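Local coordinates for polyketide synthase (Lyngbya majuscula 19L, PDB 3QIT), which probably releases the finished chain in curacin A biosynthesis as a thioesterase of alpha/beta-hydrolase fold, with decarboxylation and sulfate elimination giving a terminal alkene, at residues B[143-146]-B[147-151]; B[160-163]-B[164-167]; B[249-252]-B[253-256]. All blocks are in the same frame, centred on the assembly; numbering follows the deposited sequence. Where two conformers were deposited one is given.

Contact 1. Residues B[143-146]-B[147-151]; sequences QLTT and CLDYL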
loop_
_atom_site.group_PDB
_atom_site.type_symbol
_atom_site.label_atom_id
_atom_site.label_comp_id
_atom_site.label_asym_id
_atom_site.label_seq_id
_atom_site.Cartn_x
_atom_site.Cartn_y
_atom_site.Cartn_z
ATOM N N GLN B 143 -16.427 -1.191 3.116
ATOM C CA GLN B 143 -15.382 -1.161 2.078
ATOM C C GLN B 143 -14.149 -1.920 2.542
ATOM O O GLN B 143 -13.572 -2.674 1.773
ATOM C CB GLN B 143 -14.967 0.264 1.713
ATOM C CG GLN B 143 -15.933 0.991 0.775
ATOM C CD GLN B 143 -15.350 2.309 0.288
ATOM O OE1 GLN B 143 -14.360 2.331 -0.452
ATOM N NE2 GLN B 143 -15.956 3.412 0.702
ATOM N N LEU B 144 -13.752 -1.717 3.798
ATOM C CA LEU B 144 -12.599 -2.431 4.326
ATOM C C LEU B 144 -12.880 -3.932 4.441
ATOM O O LEU B 144 -12.002 -4.752 4.176
ATOM C CB LEU B 144 -12.156 -1.863 5.676
ATOM C CG LEU B 144 -10.915 -2.516 6.288
ATOM C CD1 LEU B 144 -9.705 -2.339 5.354
ATOM C CD2 LEU B 144 -10.655 -1.871 7.618
ATOM N N THR B 145 -14.099 -4.290 4.816
ATOM C CA THR B 145 -14.460 -5.716 4.905
ATOM C C THR B 145 -14.338 -6.392 3.534
ATOM O O THR B 145 -13.697 -7.448 3.386
ATOM C CB THR B 145 -15.882 -5.917 5.465
ATOM O OG1 THR B 145 -15.998 -5.294 6.751
ATOM C CG2 THR B 145 -16.184 -7.390 5.627
ATOM N N THR B 146 -14.945 -5.769 2.526
ATOM C CA THR B 146 -14.886 -6.275 1.164
ATOM C C THR B 146 -13.436 -6.385 0.689
ATOM O O THR B 146 -13.055 -7.359 0.037
ATOM C CB THR B 146 -15.728 -5.390 0.203
ATOM O OG1 THR B 146 -17.097 -5.417 0.631
ATOM C CG2 THR B 146 -15.651 -5.920 -1.225
ATOM N N CYS B 147 -12.633 -5.394 1.048
ATOM C CA CYS B 147 -11.225 -5.365 0.658
ATOM C C CYS B 147 -10.403 -6.485 1.326
ATOM O O CYS B 147 -9.678 -7.220 0.641
ATOM C CB CYS B 147 -10.629 -4.009 0.986
ATOM S SG CYS B 147 -8.850 -3.951 0.609
ATOM N N LEU B 148 -10.553 -6.642 2.641
ATOM C CA LEU B 148 -9.830 -7.681 3.388
ATOM C C LEU B 148 -10.221 -9.082 2.935
ATOM O O LEU B 148 -9.374 -9.978 2.832
ATOM C CB LEU B 148 -10.044 -7.537 4.895
ATOM C CG LEU B 148 -8.954 -6.779 5.651
ATOM C CD1 LEU B 148 -8.825 -5.384 5.096
ATOM C CD2 LEU B 148 -9.254 -6.752 7.143
ATOM N N ASP B 149 -11.508 -9.275 2.657
ATOM C CA ASP B 149 -11.981 -10.577 2.150
ATOM C C ASP B 149 -11.381 -10.822 0.772
ATOM O O ASP B 149 -10.944 -11.937 0.460
ATOM C CB ASP B 149 -13.514 -10.607 2.068
ATOM C CG ASP B 149 -14.175 -10.631 3.441
ATOM O OD1 ASP B 149 -13.505 -10.964 4.441
ATOM O OD2 ASP B 149 -15.376 -10.329 3.507
ATOM N N TYR B 150 -11.346 -9.779 -0.047
ATOM C CA TYR B 150 -10.775 -9.945 -1.388
ATOM C C TYR B 150 -9.265 -10.240 -1.358
ATOM O O TYR B 150 -8.799 -11.175 -2.028
ATOM C CB TYR B 150 -11.093 -8.747 -2.273
ATOM C CG TYR B 150 -10.588 -8.959 -3.667
ATOM C CD1 TYR B 150 -11.212 -9.881 -4.525
ATOM C CD2 TYR B 150 -9.450 -8.290 -4.115
ATOM C CE1 TYR B 150 -10.739 -10.102 -5.805
ATOM C CE2 TYR B 150 -8.958 -8.510 -5.398
ATOM C CZ TYR B 150 -9.613 -9.414 -6.238
ATOM O OH TYR B 150 -9.134 -9.644 -7.505
ATOM N N LEU B 151 -8.531 -9.461 -0.567
ATOM C CA LEU B 151 -7.080 -9.641 -0.379
ATOM C C LEU B 151 -6.696 -11.078 0.001
ATOM O O LEU B 151 -5.581 -11.537 -0.313
ATOM C CB LEU B 151 -6.556 -8.688 0.702
ATOM C CG LEU B 151 -6.575 -7.164 0.531
ATOM C CD1 LEU B 151 -6.292 -6.528 1.875
ATOM C CD2 LEU B 151 -5.572 -6.671 -0.488
#
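Thr145 and Asp149 meet in a local, one-turn contact within helix 140-151, on a side of that helix that faces the second subunit. Their side chains lie alongside each other and point the same way. The Thr145 methyl CG2 reaches Asp149 OD2 at 3.7 Å, a van der Waals touch. The torsions explain the pairing. In Thr145, CG2 is trans to the backbone N (chi1 -57° for OG1), which leaves OG1 beside that N. The hydroxyls of Thr145 and Thr146 both turn toward the preceding turn, OG1 bonding to Val141 O in the first and to Asn142 O in the second. The methyl of Thr145 is left to meet the carboxylate. Four i to i+4 backbone bonds join 143-146 to 147-151. Leu148 N to Leu144 O is 2.8 Å and nearly straight at 168°. Asp149 N to Thr145 O is 2.9 Å. In the chain this helix falls between strands 120-126 and 234-239, in the region where alpha/beta hydrolases commonly carry a lid. Asp149 OD1 forms a salt bridge with Arg116 of the second subunit, where Leu144 also packs on Met226 and Thr145 on Val115, both of that subunit. At Tyr150 the ring leads away from 143-146, and its OH bonds to Ile204 O of the same chain.

Contact 2. Residues B[160-163]-B[164-167]; sequences FPDV and ATAA
Asp162 OD1 takes two bonds from Thr165, one from the backbone N at 2.9 Å and one from OG1 at 2.8 Å. The N-H comes in almost in line with the C-O bond of the carboxylate. The hydroxyl arrives on the syn side, 31° out of the carboxylate plane. With chi1 at 53°, Asp162 CG sits between its own backbone N and carbonyl carbon, and this swings OD1 back over the first turn. Thr165 answers with OG1 beside its own N, so both donors face the same oxygen. Asp162 is the N-cap of helix 163-173, and its side chain accepts from the N-H three residues on, as in a classic helix cap. With an alanine in place of Asp162, Thr165 N and OG1 would probably both lose this acceptor, and the first turn its cap. On the other branch of Thr165, CG2 lies 3.8 Å from Phe160 CD1, approaching the ring obliquely. The Pro161 ring crosses Thr165 at about a right angle, its CG 3.6 Å from Thr165 OG1. One face of Phe160 is covered by Ala166 in a CH-pi contact, with CA 4.2 Å from the ring centroid and only 6° off its normal. Ala166 CB adds a touch to Phe160 CD2 at 3.9 Å. Trp199 of strand 196-199 meets the Phe160 ring edge-to-face. Val163 packs on Tyr183 and Ala186 of helix 179-188.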
loop_
_atom_site.group_PDB
_atom_site.type_symbol
_atom_site.label_atom_id
_atom_site.label_comp_id
_atom_site.label_asym_id
_atom_site.label_seq_id
_atom_site.Cartn_x
_atom_site.Cartn_y
_atom_site.Cartn_z
ATOM N N PHE B 160 -8.014 -21.124 -21.024
ATOM C CA PHE B 160 -8.396 -21.098 -22.431
ATOM C C PHE B 160 -7.797 -22.334 -23.081
ATOM O O PHE B 160 -6.750 -22.832 -22.639
ATOM C CB PHE B 160 -7.848 -19.866 -23.170
ATOM C CG PHE B 160 -8.250 -18.549 -22.574
ATOM C CD1 PHE B 160 -9.545 -18.052 -22.756
ATOM C CD2 PHE B 160 -7.317 -17.768 -21.909
ATOM C CE1 PHE B 160 -9.927 -16.804 -22.221
ATOM C CE2 PHE B 160 -7.694 -16.507 -21.375
ATOM C CZ PHE B 160 -8.992 -16.043 -21.517
ATOM N N PRO B 161 -8.456 -22.844 -24.118
ATOM C CA PRO B 161 -7.899 -24.026 -24.778
ATOM C C PRO B 161 -6.600 -23.749 -25.542
ATOM O O PRO B 161 -5.799 -24.671 -25.723
ATOM C CB PRO B 161 -9.009 -24.448 -25.745
ATOM C CG PRO B 161 -9.871 -23.276 -25.918
ATOM C CD PRO B 161 -9.809 -22.520 -24.611
ATOM N N ASP B 162 -6.410 -22.506 -25.993
ATOM C CA ASP B 162 -5.224 -22.108 -26.771
ATOM C C ASP B 162 -5.018 -20.591 -26.798
ATOM O O ASP B 162 -5.872 -19.828 -26.336
ATOM C CB ASP B 162 -5.285 -22.664 -28.213
ATOM C CG ASP B 162 -6.576 -22.316 -28.934
ATOM O OD1 ASP B 162 -7.132 -21.227 -28.709
ATOM O OD2 ASP B 162 -7.047 -23.144 -29.742
ATOM N N VAL B 163 -3.878 -20.154 -27.336
ATOM C CA VAL B 163 -3.552 -18.731 -27.350
ATOM C C VAL B 163 -4.499 -17.982 -28.281
ATOM O O VAL B 163 -4.863 -16.848 -27.993
ATOM C CB VAL B 163 -2.051 -18.478 -27.739
ATOM C CG1 VAL B 163 -1.757 -16.972 -27.868
ATOM C CG2 VAL B 163 -1.151 -19.090 -26.698
ATOM N N ALA B 164 -4.922 -18.628 -29.373
ATOM C CA ALA B 164 -5.862 -18.013 -30.324
ATOM C C ALA B 164 -7.167 -17.581 -29.625
ATOM O O ALA B 164 -7.744 -16.557 -29.964
ATOM C CB ALA B 164 -6.188 -18.984 -31.452
ATOM N N THR B 165 -7.625 -18.384 -28.673
ATOM C CA THR B 165 -8.842 -18.066 -27.909
ATOM C C THR B 165 -8.618 -16.843 -27.007
ATOM O O THR B 165 -9.476 -15.966 -26.925
ATOM C CB THR B 165 -9.339 -19.293 -27.131
ATOM O OG1 THR B 165 -9.655 -20.343 -28.063
ATOM C CG2 THR B 165 -10.581 -18.951 -26.302
ATOM N N ALA B 166 -7.428 -16.751 -26.397
ATOM C CA ALA B 166 -7.085 -15.594 -25.575
ATOM C C ALA B 166 -7.012 -14.375 -26.462
ATOM O O ALA B 166 -7.500 -13.299 -26.088
ATOM C CB ALA B 166 -5.739 -15.794 -24.860
ATOM N N ALA B 167 -6.393 -14.525 -27.637
ATOM C CA ALA B 167 -6.319 -13.389 -28.565
ATOM C C ALA B 167 -7.703 -12.924 -28.992
ATOM O O ALA B 167 -7.924 -11.729 -29.111
ATOM C CB ALA B 167 -5.491 -13.749 -29.799
#

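Contact 3. Residues B[249-252]-B[253-256]; sequences DLQQ and QKMT
Gln252 NE2 donates to Thr256 OG1 at 2.8 Å, bridging one turn of helix 247-256. The hydroxyl oxygen lies in the amide plane, only 4° out of it, and the N-H...O angle is 149°. In the Gln252 chain, a bend at chi2 (55°) turns the amide forward along the helix, toward Thr256. In the backbone, Thr256 N bonds to Gln252 O, one of four i to i+4 bonds between 249-252 and 253-256. Gln251 and Met255 pair in the same spacing on a neighbouring side of the helix. Met255 CE lies 3.7 Å from Gln251 CG, and its extended chain crosses the glutamine obliquely. Gln253 is buried, and its CG passes 3.5 Å from Asp249 O. Its amide is held at both ends, OE1 by Tyr238 OH and NE2 by Leu128 O. Asp249 OD2 forms a salt bridge with Arg246. Helix 247-256 connects strands 234-239 and 261-265 in a beta-alpha-beta unit. On its flank toward helix 220-229, Gln252 packs on Leu224 and Thr256 on Leu224, Leu227 and Lys228.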
loop_
_atom_site.group_PDB
_atom_site.type_symbol
_atom_site.label_atom_id
_atom_site.label_comp_id
_atom_site.label_asym_id
_atom_site.label_seq_id
_atom_site.Cartn_x
_atom_site.Cartn_y
_atom_site.Cartn_z
ATOM N N ASP B 249 -17.379 15.962 -17.282
ATOM C CA ASP B 249 -16.009 15.551 -16.945
ATOM C C ASP B 249 -15.009 16.242 -17.868
ATOM O O ASP B 249 -13.953 16.692 -17.409
ATOM C CB ASP B 249 -15.811 14.033 -17.065
ATOM C CG ASP B 249 -16.673 13.239 -16.094
ATOM O OD1 ASP B 249 -16.866 13.706 -14.952
ATOM O OD2 ASP B 249 -17.141 12.140 -16.482
ATOM N N LEU B 250 -15.333 16.300 -19.165
ATOM C CA LEU B 250 -14.501 17.036 -20.134
ATOM C C LEU B 250 -14.414 18.503 -19.756
ATOM O O LEU B 250 -13.332 19.092 -19.799
ATOM C CB LEU B 250 -15.056 16.917 -21.553
ATOM C CG LEU B 250 -15.014 15.545 -22.229
ATOM C CD1 LEU B 250 -15.649 15.647 -23.615
ATOM C CD2 LEU B 250 -13.600 15.028 -22.326
ATOM N N GLN B 251 -15.563 19.086 -19.393
ATOM C CA GLN B 251 -15.628 20.469 -18.937
ATOM C C GLN B 251 -14.786 20.677 -17.679
ATOM O O GLN B 251 -14.019 21.649 -17.583
ATOM C CB GLN B 251 -17.087 20.894 -18.712
ATOM C CG GLN B 251 -17.297 22.385 -18.431
ATOM C CD GLN B 251 -16.777 23.308 -19.534
ATOM O OE1 GLN B 251 -16.300 24.415 -19.254
ATOM N NE2 GLN B 251 -16.872 22.863 -20.790
ATOM N N GLN B 252 -14.929 19.767 -16.713
ATOM C CA GLN B 252 -14.151 19.857 -15.487
ATOM C C GLN B 252 -12.654 19.834 -15.744
ATOM O O GLN B 252 -11.926 20.654 -15.183
ATOM C CB GLN B 252 -14.535 18.755 -14.495
ATOM C CG GLN B 252 -13.940 18.964 -13.109
ATOM C CD GLN B 252 -14.279 20.323 -12.513
ATOM O OE1 GLN B 252 -15.444 20.631 -12.257
ATOM N NE2 GLN B 252 -13.258 21.142 -12.284
ATOM N N GLN B 253 -12.191 18.904 -16.585
ATOM C CA GLN B 253 -10.764 18.834 -16.920
ATOM C C GLN B 253 -10.258 20.113 -17.576
ATOM O O GLN B 253 -9.168 20.593 -17.248
ATOM C CB GLN B 253 -10.449 17.607 -17.790
ATOM C CG GLN B 253 -10.525 16.299 -16.974
ATOM C CD GLN B 253 -10.380 15.043 -17.831
ATOM O OE1 GLN B 253 -10.041 15.112 -19.001
ATOM N NE2 GLN B 253 -10.624 13.888 -17.232
ATOM N N LYS B 254 -11.074 20.677 -18.468
ATOM C CA LYS B 254 -10.707 21.902 -19.181
ATOM C C LYS B 254 -10.626 23.098 -18.226
ATOM O O LYS B 254 -9.701 23.914 -18.327
ATOM C CB LYS B 254 -11.702 22.181 -20.314
ATOM C CG LYS B 254 -11.521 23.541 -20.980
ATOM C CD LYS B 254 -12.425 23.721 -22.183
ATOM C CE LYS B 254 -13.893 23.630 -21.823
ATOM N NZ LYS B 254 -14.781 23.808 -23.016
ATOM N N MET B 255 -11.581 23.179 -17.294
ATOM C CA MET B 255 -11.652 24.261 -16.292
ATOM C C MET B 255 -10.496 24.195 -15.297
ATOM O O MET B 255 -9.985 25.218 -14.836
ATOM C CB MET B 255 -12.974 24.195 -15.517
ATOM C CG MET B 255 -14.218 24.546 -16.314
ATOM S SD MET B 255 -15.708 24.023 -15.426
ATOM C CE MET B 255 -16.929 25.180 -16.045
ATOM N N THR B 256 -10.105 22.977 -14.946
ATOM C CA THR B 256 -9.044 22.764 -13.986
ATOM C C THR B 256 -7.661 22.992 -14.575
ATOM O O THR B 256 -6.818 23.630 -13.945
ATOM C CB THR B 256 -9.181 21.362 -13.383
ATOM O OG1 THR B 256 -10.452 21.297 -12.720
ATOM C CG2 THR B 256 -8.074 21.085 -12.390
#

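In the fold
All three contacts are local, partly buried and set 21 to 25 Å from the centre of the chain; none is deep core. Contact 1 lies on helix 140-151 and contact 2 at the start of the next helix, 163-173; both fall between strands 120-126 and 234-239 in the chain, yet their nearest atoms stay about 15 Å apart. Contact 3 belongs to a beta-alpha-beta unit at the edge of the main sheet, its centre about 41 Å from that of contact 2. The chemistry follows the place. Contact 1 lies at the subunit interface, with a charge spent on the second chain. Contact 2 starts a helix with a carboxylate cap and an aromatic platform. Contact 3 uses amides within its own chain.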